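Local coordinates for protein nucleoporin NUP82 (Saccharomyces cerevisiae, PDB 3PBP) that serves as a structural component of the yeast nuclear pore complex, its N-terminal beta-propeller domain containing the region that interacts with NUP116, at residues D190-C196 with F206-L212. The protein carries 1 engineered substitution. Numbering follows the deposited sequence.
Sequences DGLTLYC and FAFYPFL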
loop_
_atom_site.group_PDB
_atom_site.type_symbol
_atom_site.label_atom_id
_atom_site.label_comp_id
_atom_site.label_asym_id
_atom_site.label_seq_id
_atom_site.Cartn_x
_atom_site.Cartn_y
_atom_site.Cartn_z
ATOM N N ASP A 190 9.231 -8.632 3.778
ATOM C CA ASP A 190 10.401 -8.086 4.473
ATOM C C ASP A 190 9.896 -7.564 5.829
ATOM O O ASP A 190 10.646 -7.483 6.806
ATOM C CB ASP A 190 11.029 -6.938 3.659
ATOM C CG ASP A 190 10.235 -5.610 3.766
ATOM O OD1 ASP A 190 8.980 -5.649 3.817
ATOM O OD2 ASP A 190 10.866 -4.518 3.782
ATOM N N GLY A 191 8.614 -7.208 5.874
ATOM C CA GLY A 191 8.018 -6.720 7.103
ATOM C C GLY A 191 8.102 -5.219 7.311
ATOM O O GLY A 191 7.347 -4.671 8.128
ATOM N N LEU A 192 8.994 -4.554 6.572
ATOM C CA LEU A 192 9.186 -3.108 6.700
ATOM C C LEU A 192 8.575 -2.285 5.560
ATOM O O LEU A 192 8.599 -1.050 5.598
ATOM C CB LEU A 192 10.681 -2.807 6.779
ATOM C CG LEU A 192 11.468 -3.692 7.752
ATOM C CD1 LEU A 192 12.957 -3.511 7.531
ATOM C CD2 LEU A 192 11.075 -3.350 9.198
ATOM N N THR A 193 8.016 -2.961 4.559
ATOM C CA THR A 193 7.462 -2.270 3.400
ATOM C C THR A 193 5.986 -2.500 3.167
ATOM O O THR A 193 5.505 -3.618 3.292
ATOM C CB THR A 193 8.209 -2.701 2.124
ATOM O OG1 THR A 193 9.597 -2.359 2.239
ATOM C CG2 THR A 193 7.623 -2.016 0.908
ATOM N N LEU A 194 5.269 -1.443 2.808
ATOM C CA LEU A 194 3.846 -1.565 2.526
ATOM C C LEU A 194 3.588 -1.189 1.063
ATOM O O LEU A 194 3.813 -0.049 0.657
ATOM C CB LEU A 194 3.035 -0.661 3.461
ATOM C CG LEU A 194 1.526 -0.664 3.244
ATOM C CD1 LEU A 194 0.965 -2.067 3.492
ATOM C CD2 LEU A 194 0.876 0.360 4.177
ATOM N N TYR A 195 3.138 -2.160 0.273
ATOM C CA TYR A 195 2.838 -1.937 -1.138
ATOM C C TYR A 195 1.383 -1.493 -1.298
ATOM O O TYR A 195 0.495 -2.056 -0.667
ATOM C CB TYR A 195 3.039 -3.224 -1.948
ATOM C CG TYR A 195 4.466 -3.647 -2.177
ATOM C CD1 TYR A 195 5.306 -2.915 -2.997
ATOM C CD2 TYR A 195 4.953 -4.823 -1.616
ATOM C CE1 TYR A 195 6.600 -3.343 -3.264
ATOM C CE2 TYR A 195 6.241 -5.265 -1.871
ATOM C CZ TYR A 195 7.061 -4.519 -2.700
ATOM O OH TYR A 195 8.330 -4.964 -2.977
ATOM N N CYS A 196 1.147 -0.502 -2.147
ATOM C CA CYS A 196 -0.203 0.001 -2.399
ATOM C C CYS A 196 -0.515 -0.114 -3.868
ATOM O O CYS A 196 0.292 0.284 -4.699
ATOM C CB CYS A 196 -0.314 1.475 -2.016
ATOM S SG CYS A 196 0.089 1.787 -0.291
ATOM N N PHE A 206 2.735 1.600 -5.457
ATOM C CA PHE A 206 3.491 2.576 -4.701
ATOM C C PHE A 206 3.949 1.835 -3.464
ATOM O O PHE A 206 3.541 0.686 -3.231
ATOM C CB PHE A 206 2.622 3.782 -4.326
ATOM C CG PHE A 206 2.222 4.629 -5.506
ATOM C CD1 PHE A 206 1.262 4.180 -6.419
ATOM C CD2 PHE A 206 2.846 5.843 -5.741
ATOM C CE1 PHE A 206 0.936 4.933 -7.551
ATOM C CE2 PHE A 206 2.526 6.601 -6.872
ATOM C CZ PHE A 206 1.571 6.142 -7.778
ATOM N N ALA A 207 4.805 2.466 -2.670
ATOM C CA ALA A 207 5.275 1.789 -1.481
ATOM C C ALA A 207 5.761 2.717 -0.399
ATOM O O ALA A 207 6.333 3.765 -0.670
ATOM C CB ALA A 207 6.372 0.810 -1.850
ATOM N N PHE A 208 5.498 2.315 0.838
ATOM C CA PHE A 208 5.926 3.038 2.023
ATOM C C PHE A 208 7.099 2.230 2.598
ATOM O O PHE A 208 6.937 1.079 3.007
ATOM C CB PHE A 208 4.791 3.088 3.038
ATOM C CG PHE A 208 3.703 4.029 2.681
ATOM C CD1 PHE A 208 3.838 5.395 2.932
ATOM C CD2 PHE A 208 2.528 3.560 2.111
ATOM C CE1 PHE A 208 2.806 6.282 2.620
ATOM C CE2 PHE A 208 1.487 4.429 1.793
ATOM C CZ PHE A 208 1.626 5.798 2.050
ATOM N N TYR A 209 8.282 2.825 2.600
ATOM C CA TYR A 209 9.464 2.159 3.125
ATOM C C TYR A 209 10.263 3.207 3.885
ATOM O O TYR A 209 10.817 4.125 3.280
ATOM C CB TYR A 209 10.303 1.578 1.979
ATOM C CG TYR A 209 11.491 0.764 2.457
ATOM C CD1 TYR A 209 11.345 -0.166 3.485
ATOM C CD2 TYR A 209 12.763 0.923 1.888
ATOM C CE1 TYR A 209 12.430 -0.918 3.940
ATOM C CE2 TYR A 209 13.854 0.173 2.335
ATOM C CZ TYR A 209 13.681 -0.746 3.363
ATOM O OH TYR A 209 14.746 -1.505 3.818
ATOM N N PRO A 210 10.347 3.083 5.224
ATOM C CA PRO A 210 9.765 2.035 6.069
ATOM C C PRO A 210 8.325 2.325 6.520
ATOM O O PRO A 210 7.915 3.475 6.596
ATOM C CB PRO A 210 10.706 2.039 7.251
ATOM C CG PRO A 210 10.836 3.552 7.481
ATOM C CD PRO A 210 11.037 4.090 6.063
ATOM N N PHE A 211 7.564 1.278 6.826
ATOM C CA PHE A 211 6.198 1.452 7.328
ATOM C C PHE A 211 6.239 0.711 8.661
ATOM O O PHE A 211 5.863 -0.455 8.754
ATOM C CB PHE A 211 5.178 0.797 6.408
ATOM C CG PHE A 211 3.767 1.198 6.701
ATOM C CD1 PHE A 211 3.233 2.354 6.144
ATOM C CD2 PHE A 211 2.964 0.414 7.512
ATOM C CE1 PHE A 211 1.920 2.713 6.389
ATOM C CE2 PHE A 211 1.654 0.766 7.762
ATOM C CZ PHE A 211 1.130 1.917 7.200
ATOM N N LEU A 212 6.689 1.408 9.692
ATOM C CA LEU A 212 6.879 0.800 11.000
ATOM C C LEU A 212 5.825 1.017 12.068
ATOM O O LEU A 212 5.171 2.049 12.121
ATOM C CB LEU A 212 8.233 1.263 11.541
ATOM C CG LEU A 212 9.352 1.262 10.488
ATOM C CD1 LEU A 212 10.458 2.213 10.892
ATOM C CD2 LEU A 212 9.878 -0.137 10.307
#
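Both Leu194 and Phe211 place CG opposite the backbone N (chi1 178° and -167°), and a methyl of the leucine comes to rest on the phenylalanine ring. Leu194 lies in an antiparallel beta hairpin, strands 194-198 and 204-208, within one blade of the beta-propeller, and Phe211 follows its second strand. The branch of Leu194 sets one methyl, CD2, over the centre of the flat Phe211 ring face, 3.4 Å from the centroid, a CH-pi contact that suits leucine against phenylalanine. On the same face of the sheet Cys196 SG meets the Phe208 ring at its edge, 3.6 Å from CE2, and Ile151 of strand 151-155 touches Cys196, Phe208 and Phe211. Paired backbone bonds join Leu194 with Phe208 and Cys196 with Phe206. Beyond the strands a cis peptide precedes Pro210, and Phe211 N donates to Leu192 O at 2.8 Å. Asp190 shapes the turn entering the first strand: its OD1 accepts from Thr193 N in an Asx motif and its OD2 from Thr193 OG1. Gly191 fits this turn because a CB at its backbone angles would jam against the carbonyl O of Asp190. Tyr209 lies across this turn, packing CE1 against Leu192 CB, while helix 220-235 covers both residues through Ile226. At the far end of the contact, Leu192 CD2 touches Leu212 CD2 at 3.6 Å.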